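Local coordinates for protein transglutaminase elicitor (PDB 3TW5) that probably cross-links proteins by joining glutamine side chains to lysine amines as a transglutaminase, and is thought to elicit innate immune responses in plants, at residues 278-283 with 297-302; 152-157 with 284-289. The protein carries 1 engineered substitution. All coordinates share one frame; numbering follows the deposited sequence.

Contact 1 of 2, residues 278-283 with 297-302; sequences SWIYET and KFTTGQ
Trp-279 and Thr-300 form an antiparallel hydrogen-bonded pair: Trp-279 N reaches Thr-300 O at 2.9 Å, and Thr-300 N returns a bond of 2.9 Å to Trp-279 O. A third bond, Tyr-281 N to Phe-298 O at 3.0 Å, carries the pairing past the end of strand 269-280. The tight part lies around the indole. With CG between its backbone N and carbonyl carbon (chi1 62°), Trp-279 lays its ring across the partner strand, and Gly-301 CA sits over one face in a CH-pi contact, 4.0 Å from the centroid of the six-membered ring. Gln-302 CB meets the ring edge at Trp-279 CH2, 3.6 Å away. Beside it, the methyl CG2 of Thr-300 lies between the indole and the Tyr-281 ring, 3.6 Å from Tyr-281 CD2, while Phe-298 CB lies over a face of the Tyr-281 ring. A second cluster forms at the far end: Thr-283 CG2 stands 3.7 Å from the centroid of the Phe-298 ring, 8° off its normal, and Lys-297 CB backs the opposite face. The looser side is at Lys-297 beyond CB, where the extended chain leads away from the contact and is exposed. On the sheet face of Ser-278, Ile-280 and Thr-299, Ile-280 CD1 approaches Thr-299 OG1, a hydroxyl that hydrogen-bonds to Arg-236 and to Ile-295 O. The Thr-283 hydroxyl likewise pairs with Thr-285. Register is therefore set by main-chain hydrogen bonds, and cohesion by CH-pi and methyl packing; Thr-300 meets the partner through CB and its methyl, Thr-283 places both methyl and hydroxyl against the Phe-298 ring, and the hydroxyls of Thr-283 and Thr-299 hydrogen-bond to other parts of the fold.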
ATOM      1  N   SER A 278       2.719   9.482   6.189  1.00 37.54           N
ATOM      2  CA  SER A 278       4.010   8.843   5.943  1.00 37.90           C
ATOM      3  C   SER A 278       3.838   7.372   5.585  1.00 37.98           C
ATOM      4  O   SER A 278       3.221   6.613   6.332  1.00 38.14           O
ATOM      5  CB  SER A 278       4.924   8.989   7.162  1.00 37.88           C
ATOM      6  OG  SER A 278       4.989  10.339   7.585  1.00 38.45           O
ATOM      7  N   TRP A 279       4.387   6.977   4.441  1.00 38.16           N
ATOM      8  CA  TRP A 279       4.265   5.604   3.971  1.00 38.30           C
ATOM      9  C   TRP A 279       5.591   5.018   3.512  1.00 38.65           C
ATOM     10  O   TRP A 279       6.562   5.743   3.286  1.00 38.73           O
ATOM     11  CB  TRP A 279       3.234   5.512   2.847  1.00 38.09           C
ATOM     12  CG  TRP A 279       3.586   6.302   1.631  1.00 37.78           C
ATOM     13  CD1 TRP A 279       4.369   5.898   0.593  1.00 37.78           C
ATOM     14  CD2 TRP A 279       3.153   7.630   1.316  1.00 37.78           C
ATOM     15  NE1 TRP A 279       4.454   6.890  -0.353  1.00 37.72           N
ATOM     16  CE2 TRP A 279       3.718   7.966   0.066  1.00 37.64           C
ATOM     17  CE3 TRP A 279       2.343   8.570   1.969  1.00 37.80           C
ATOM     18  CZ2 TRP A 279       3.501   9.202  -0.547  1.00 37.63           C
ATOM     19  CZ3 TRP A 279       2.127   9.800   1.359  1.00 37.79           C
ATOM     20  CH2 TRP A 279       2.707  10.104   0.112  1.00 37.79           C
ATOM     21  N   ILE A 280       5.608   3.696   3.368  1.00 39.03           N
ATOM     22  CA  ILE A 280       6.791   2.956   2.952  1.00 39.37           C
ATOM     23  C   ILE A 280       6.774   2.784   1.437  1.00 39.78           C
ATOM     24  O   ILE A 280       5.723   2.519   0.857  1.00 39.83           O
ATOM     25  CB  ILE A 280       6.831   1.565   3.627  1.00 39.20           C
ATOM     26  CG1 ILE A 280       6.486   1.660   5.121  1.00 39.17           C
ATOM     27  CG2 ILE A 280       8.174   0.891   3.403  1.00 39.28           C
ATOM     28  CD1 ILE A 280       7.399   2.559   5.957  1.00 39.30           C
ATOM     29  N   TYR A 281       7.931   2.947   0.797  1.00 40.42           N
ATOM     30  CA  TYR A 281       8.024   2.733  -0.650  1.00 41.17           C
ATOM     31  C   TYR A 281       8.909   1.542  -1.052  1.00 41.43           C
ATOM     32  O   TYR A 281       9.627   0.982  -0.222  1.00 41.43           O
ATOM     33  CB  TYR A 281       8.370   4.026  -1.409  1.00 41.35           C
ATOM     34  CG  TYR A 281       9.771   4.569  -1.215  1.00 42.03           C
ATOM     35  CD1 TYR A 281      10.777   4.297  -2.143  1.00 42.43           C
ATOM     36  CD2 TYR A 281      10.082   5.384  -0.125  1.00 42.27           C
ATOM     37  CE1 TYR A 281      12.066   4.807  -1.983  1.00 42.82           C
ATOM     38  CE2 TYR A 281      11.366   5.901   0.045  1.00 42.74           C
ATOM     39  CZ  TYR A 281      12.355   5.606  -0.887  1.00 42.93           C
ATOM     40  OH  TYR A 281      13.628   6.109  -0.725  1.00 43.25           O
ATOM     41  N   GLU A 282       8.844   1.175  -2.331  1.00 41.86           N
ATOM     42  CA  GLU A 282       9.454  -0.050  -2.856  1.00 42.26           C
ATOM     43  C   GLU A 282      10.983  -0.030  -2.903  1.00 42.27           C
ATOM     44  O   GLU A 282      11.592   1.006  -3.182  1.00 42.38           O
ATOM     45  CB  GLU A 282       8.904  -0.356  -4.256  1.00 42.46           C
ATOM     46  CG  GLU A 282       7.413  -0.721  -4.299  1.00 43.32           C
ATOM     47  CD  GLU A 282       6.475   0.489  -4.301  1.00 43.95           C
ATOM     48  OE1 GLU A 282       6.952   1.645  -4.250  1.00 44.21           O
ATOM     49  OE2 GLU A 282       5.244   0.277  -4.354  1.00 44.49           O
ATOM     50  N   THR A 283      11.582  -1.190  -2.632  1.00 42.24           N
ATOM     51  CA  THR A 283      13.033  -1.393  -2.738  1.00 42.24           C
ATOM     52  C   THR A 283      13.389  -2.878  -2.832  1.00 42.23           C
ATOM     53  O   THR A 283      12.657  -3.731  -2.332  1.00 42.33           O
ATOM     54  CB  THR A 283      13.810  -0.756  -1.551  1.00 42.28           C
ATOM     55  OG1 THR A 283      15.222  -0.933  -1.744  1.00 42.18           O
ATOM     56  CG2 THR A 283      13.401  -1.380  -0.222  1.00 42.03           C
ATOM     57  N   LYS A 297      15.151   4.940   5.536  1.00 45.33           N
ATOM     58  CA  LYS A 297      15.576   5.249   4.165  1.00 45.20           C
ATOM     59  C   LYS A 297      14.442   5.073   3.160  1.00 44.74           C
ATOM     60  O   LYS A 297      14.429   5.712   2.103  1.00 44.64           O
ATOM     61  CB  LYS A 297      16.757   4.366   3.747  1.00 45.51           C
ATOM     62  CG  LYS A 297      18.055   4.632   4.501  1.00 46.47           C
ATOM     63  CD  LYS A 297      19.124   3.599   4.152  1.00 47.43           C
ATOM     64  CE  LYS A 297      20.295   3.665   5.129  1.00 47.98           C
ATOM     65  NZ  LYS A 297      21.273   2.560   4.903  1.00 48.52           N
ATOM     66  N   PHE A 298      13.494   4.204   3.504  1.00 44.19           N
ATOM     67  CA  PHE A 298      12.402   3.847   2.607  1.00 43.53           C
ATOM     68  C   PHE A 298      11.049   4.336   3.120  1.00 43.29           C
ATOM     69  O   PHE A 298       9.998   3.821   2.732  1.00 43.26           O
ATOM     70  CB  PHE A 298      12.409   2.338   2.350  1.00 43.39           C
ATOM     71  CG  PHE A 298      13.765   1.803   1.989  1.00 43.07           C
ATOM     72  CD1 PHE A 298      14.345   2.110   0.760  1.00 42.91           C
ATOM     73  CD2 PHE A 298      14.472   1.012   2.887  1.00 42.86           C
ATOM     74  CE1 PHE A 298      15.609   1.627   0.425  1.00 42.79           C
ATOM     75  CE2 PHE A 298      15.733   0.520   2.560  1.00 42.78           C
ATOM     76  CZ  PHE A 298      16.302   0.827   1.325  1.00 42.77           C
ATOM     77  N   THR A 299      11.093   5.346   3.985  1.00 42.88           N
ATOM     78  CA  THR A 299       9.897   6.044   4.434  1.00 42.51           C
ATOM     79  C   THR A 299       9.820   7.411   3.749  1.00 42.37           C
ATOM     80  O   THR A 299      10.755   8.212   3.824  1.00 42.47           O
ATOM     81  CB  THR A 299       9.886   6.216   5.964  1.00 42.48           C
ATOM     82  OG1 THR A 299      10.162   4.958   6.591  1.00 42.33           O
ATOM     83  CG2 THR A 299       8.534   6.730   6.440  1.00 42.44           C
ATOM     84  N   THR A 300       8.707   7.657   3.067  1.00 42.07           N
ATOM     85  CA  THR A 300       8.458   8.939   2.411  1.00 41.79           C
ATOM     86  C   THR A 300       7.114   9.503   2.885  1.00 41.68           C
ATOM     87  O   THR A 300       6.463   8.909   3.745  1.00 41.80           O
ATOM     88  CB  THR A 300       8.523   8.815   0.864  1.00 41.79           C
ATOM     89  OG1 THR A 300       8.296  10.093   0.259  1.00 41.75           O
ATOM     90  CG2 THR A 300       7.496   7.819   0.343  1.00 41.70           C
ATOM     91  N   GLY A 301       6.703  10.644   2.343  1.00 41.44           N
ATOM     92  CA  GLY A 301       5.444  11.251   2.752  1.00 41.27           C
ATOM     93  C   GLY A 301       4.987  12.417   1.902  1.00 41.23           C
ATOM     94  O   GLY A 301       5.628  12.774   0.913  1.00 41.43           O
ATOM     95  N   GLN A 302       3.865  13.007   2.297  1.00 41.11           N
ATOM     96  CA  GLN A 302       3.289  14.144   1.593  1.00 41.03           C
ATOM     97  C   GLN A 302       2.469  15.006   2.544  1.00 40.75           C
ATOM     98  O   GLN A 302       1.801  14.490   3.445  1.00 40.72           O
ATOM     99  CB  GLN A 302       2.410  13.665   0.437  1.00 41.19           C
ATOM    100  CG  GLN A 302       2.002  14.759  -0.528  1.00 42.00           C
ATOM    101  CD  GLN A 302       1.543  14.210  -1.861  1.00 42.79           C
ATOM    102  OE1 GLN A 302       0.521  13.525  -1.949  1.00 43.46           O
ATOM    103  NE2 GLN A 302       2.297  14.512  -2.913  1.00 43.18           N
TER

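Contact 2 of 2, residues 152-157 with 284-289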
ATOM      1  N   PHE A 152      17.101 -19.214   1.294  1.00 46.15           N
ATOM      2  CA  PHE A 152      16.127 -18.166   1.027  1.00 45.53           C
ATOM      3  C   PHE A 152      16.563 -16.875   1.699  1.00 45.15           C
ATOM      4  O   PHE A 152      16.730 -16.826   2.920  1.00 45.05           O
ATOM      5  CB  PHE A 152      14.744 -18.569   1.541  1.00 45.57           C
ATOM      6  CG  PHE A 152      14.090 -19.656   0.742  1.00 45.51           C
ATOM      7  CD1 PHE A 152      13.302 -19.348  -0.362  1.00 45.43           C
ATOM      8  CD2 PHE A 152      14.250 -20.991   1.099  1.00 45.49           C
ATOM      9  CE1 PHE A 152      12.690 -20.352  -1.103  1.00 45.29           C
ATOM     10  CE2 PHE A 152      13.642 -21.999   0.366  1.00 45.44           C
ATOM     11  CZ  PHE A 152      12.860 -21.678  -0.738  1.00 45.45           C
ATOM     12  N   GLN A 153      16.759 -15.835   0.897  1.00 44.54           N
ATOM     13  CA  GLN A 153      17.082 -14.518   1.423  1.00 44.08           C
ATOM     14  C   GLN A 153      15.811 -13.856   1.955  1.00 43.70           C
ATOM     15  O   GLN A 153      14.716 -14.169   1.487  1.00 43.65           O
ATOM     16  CB  GLN A 153      17.730 -13.654   0.337  1.00 44.16           C
ATOM     17  CG  GLN A 153      19.069 -14.185  -0.192  1.00 44.22           C
ATOM     18  CD  GLN A 153      20.156 -14.259   0.874  1.00 44.22           C
ATOM     19  OE1 GLN A 153      20.899 -15.236   0.948  1.00 44.24           O
ATOM     20  NE2 GLN A 153      20.252 -13.226   1.702  1.00 44.14           N
ATOM     21  N   PRO A 154      15.944 -12.952   2.949  1.00 43.35           N
ATOM     22  CA  PRO A 154      14.776 -12.214   3.434  1.00 42.98           C
ATOM     23  C   PRO A 154      13.969 -11.612   2.289  1.00 42.54           C
ATOM     24  O   PRO A 154      12.738 -11.610   2.327  1.00 42.56           O
ATOM     25  CB  PRO A 154      15.401 -11.111   4.287  1.00 42.93           C
ATOM     26  CG  PRO A 154      16.617 -11.752   4.847  1.00 43.15           C
ATOM     27  CD  PRO A 154      17.141 -12.665   3.764  1.00 43.33           C
ATOM     28  N   MET A 155      14.676 -11.134   1.273  1.00 42.00           N
ATOM     29  CA  MET A 155      14.059 -10.575   0.083  1.00 41.53           C
ATOM     30  C   MET A 155      13.275 -11.617  -0.726  1.00 41.25           C
ATOM     31  O   MET A 155      12.187 -11.324  -1.223  1.00 41.28           O
ATOM     32  CB  MET A 155      15.128  -9.915  -0.782  1.00 41.50           C
ATOM     33  CG  MET A 155      14.586  -9.106  -1.919  1.00 41.35           C
ATOM     34  SD  MET A 155      13.514  -7.796  -1.325  1.00 41.76           S
ATOM     35  CE  MET A 155      13.022  -7.139  -2.896  1.00 41.86           C
ATOM     36  N   ASP A 156      13.830 -12.821  -0.856  1.00 40.76           N
ATOM     37  CA  ASP A 156      13.144 -13.924  -1.526  1.00 40.28           C
ATOM     38  C   ASP A 156      11.812 -14.225  -0.841  1.00 40.01           C
ATOM     39  O   ASP A 156      10.796 -14.451  -1.507  1.00 39.92           O
ATOM     40  CB  ASP A 156      14.011 -15.186  -1.534  1.00 40.39           C
ATOM     41  CG  ASP A 156      15.201 -15.087  -2.476  1.00 40.46           C
ATOM     42  OD1 ASP A 156      15.048 -14.604  -3.620  1.00 40.43           O
ATOM     43  OD2 ASP A 156      16.297 -15.528  -2.071  1.00 40.91           O
ATOM     44  N   LEU A 157      11.829 -14.218   0.492  1.00 39.44           N
ATOM     45  CA  LEU A 157      10.635 -14.471   1.294  1.00 38.93           C
ATOM     46  C   LEU A 157       9.605 -13.355   1.157  1.00 38.70           C
ATOM     47  O   LEU A 157       8.403 -13.616   1.165  1.00 38.74           O
ATOM     48  CB  LEU A 157      11.003 -14.694   2.762  1.00 38.83           C
ATOM     49  CG  LEU A 157      11.940 -15.867   3.064  1.00 38.73           C
ATOM     50  CD1 LEU A 157      12.197 -15.968   4.550  1.00 38.49           C
ATOM     51  CD2 LEU A 157      11.390 -17.183   2.532  1.00 38.66           C
ATOM     52  N   TYR A 284      14.521  -3.175  -3.465  1.00 42.18           N
ATOM     53  CA  TYR A 284      15.012  -4.548  -3.565  1.00 41.95           C
ATOM     54  C   TYR A 284      16.136  -4.837  -2.563  1.00 42.04           C
ATOM     55  O   TYR A 284      16.810  -5.868  -2.646  1.00 41.93           O
ATOM     56  CB  TYR A 284      15.460  -4.852  -4.993  1.00 41.79           C
ATOM     57  CG  TYR A 284      14.339  -4.859  -6.010  1.00 41.73           C
ATOM     58  CD1 TYR A 284      13.735  -6.052  -6.401  1.00 41.58           C
ATOM     59  CD2 TYR A 284      13.891  -3.673  -6.592  1.00 41.76           C
ATOM     60  CE1 TYR A 284      12.711  -6.064  -7.344  1.00 41.57           C
ATOM     61  CE2 TYR A 284      12.867  -3.675  -7.534  1.00 41.66           C
ATOM     62  CZ  TYR A 284      12.283  -4.871  -7.904  1.00 41.60           C
ATOM     63  OH  TYR A 284      11.271  -4.873  -8.836  1.00 41.73           O
ATOM     64  N   THR A 285      16.322  -3.927  -1.609  1.00 42.14           N
ATOM     65  CA  THR A 285      17.372  -4.059  -0.602  1.00 42.25           C
ATOM     66  C   THR A 285      17.095  -5.236   0.335  1.00 42.39           C
ATOM     67  O   THR A 285      16.064  -5.283   1.014  1.00 42.46           O
ATOM     68  CB  THR A 285      17.544  -2.753   0.206  1.00 42.25           C
ATOM     69  OG1 THR A 285      17.675  -1.649  -0.696  1.00 42.15           O
ATOM     70  CG2 THR A 285      18.778  -2.822   1.099  1.00 42.04           C
ATOM     71  N   ASP A 286      18.029  -6.182   0.358  1.00 42.56           N
ATOM     72  CA  ASP A 286      17.901  -7.393   1.167  1.00 42.67           C
ATOM     73  C   ASP A 286      18.160  -7.110   2.650  1.00 42.65           C
ATOM     74  O   ASP A 286      18.735  -6.077   3.002  1.00 42.73           O
ATOM     75  CB  ASP A 286      18.859  -8.472   0.644  1.00 42.76           C
ATOM     76  CG  ASP A 286      18.495  -9.874   1.118  1.00 43.12           C
ATOM     77  OD1 ASP A 286      17.375 -10.073   1.649  1.00 43.21           O
ATOM     78  OD2 ASP A 286      19.341 -10.782   0.954  1.00 43.31           O
ATOM     79  N   GLY A 287      17.721  -8.026   3.509  1.00 42.64           N
ATOM     80  CA  GLY A 287      17.935  -7.916   4.948  1.00 42.66           C
ATOM     81  C   GLY A 287      16.716  -7.420   5.696  1.00 42.79           C
ATOM     82  O   GLY A 287      15.739  -6.966   5.089  1.00 42.82           O
ATOM     83  N   GLY A 288      16.775  -7.514   7.023  1.00 42.83           N
ATOM     84  CA  GLY A 288      15.707  -7.027   7.887  1.00 43.09           C
ATOM     85  C   GLY A 288      15.808  -5.527   8.081  1.00 43.26           C
ATOM     86  O   GLY A 288      16.455  -5.058   9.017  1.00 43.24           O
ATOM     87  N   LEU A 289      15.153  -4.783   7.193  1.00 43.43           N
ATOM     88  CA  LEU A 289      15.236  -3.322   7.162  1.00 43.67           C
ATOM     89  C   LEU A 289      14.623  -2.627   8.380  1.00 43.91           C
ATOM     90  O   LEU A 289      15.064  -1.542   8.760  1.00 43.99           O
ATOM     91  CB  LEU A 289      14.595  -2.781   5.880  1.00 43.51           C
ATOM     92  CG  LEU A 289      15.074  -3.337   4.535  1.00 43.52           C
ATOM     93  CD1 LEU A 289      14.108  -2.945   3.432  1.00 43.37           C
ATOM     94  CD2 LEU A 289      16.488  -2.881   4.194  1.00 43.48           C
TER
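Asp-286 sets its carboxylate against the start of helix 154-167 by holding CG opposite its backbone N (chi1 -162°), while Gln-153 folds at chi2 to bring its amide over. The two oxygens then divide their work. Asp-286 OD2 takes Gln-153 NE2 through its syn lone pair at 2.7 Å, the amide and carboxylate planes standing 77° apart. Asp-286 OD1 accepts the main-chain Met-155 N at 2.9 Å, from the syn side but well out of the carboxylate plane, and receives a further weak bond from Gly-287 N in its own loop. The Pro-154 ring lies across the carboxylate, its CD 3.4 Å from Asp-286 OD1. A second bend, at chi2 of Met-155 (59°), swings the thioether to Tyr-284, where Met-155 CE rests obliquely by the ring, 3.7 Å from Tyr-284 CD1; Pro-40 touches both residues. Inside the helix start, Asp-156 OD2, itself salt-bridged to Lys-63, accepts Gln-153 N at 3.0 Å. The N-cap residue Gln-153 is thus held through its main-chain N by Asp-156 and through its side-chain NE2 by Asp-286. The Asp-156 to Gln-153 N bond is one half of a capping box, and Asp-286 adds a second carboxylate from a loop far off in sequence, probably favoured by the partial positive charge of the helix start; together they tie helix 154-167 to the loop after strand 269-280.

Along the chain the segments alternate: 152-157, then 278-283 running directly into 284-289, then 297-302. Contact 1 pairs strands 269-280 and 299-310 of the large antiparallel sheet, whereas contact 2 ties the excursion between those strands to helix 154-167; their centres are about 17 Å apart. They nevertheless touch: Phe-298 CZ lies 3.5 Å from Thr-285 OG1, Leu-289 packs on Thr-283 and Phe-298, and Met-155 CE meets Thr-283 O. The strand connection thus acts as a physical bridge from the sheet to a helical part of the chain, consistent with the sheet-plus-helix build of the papain-like clan to which this family belongs.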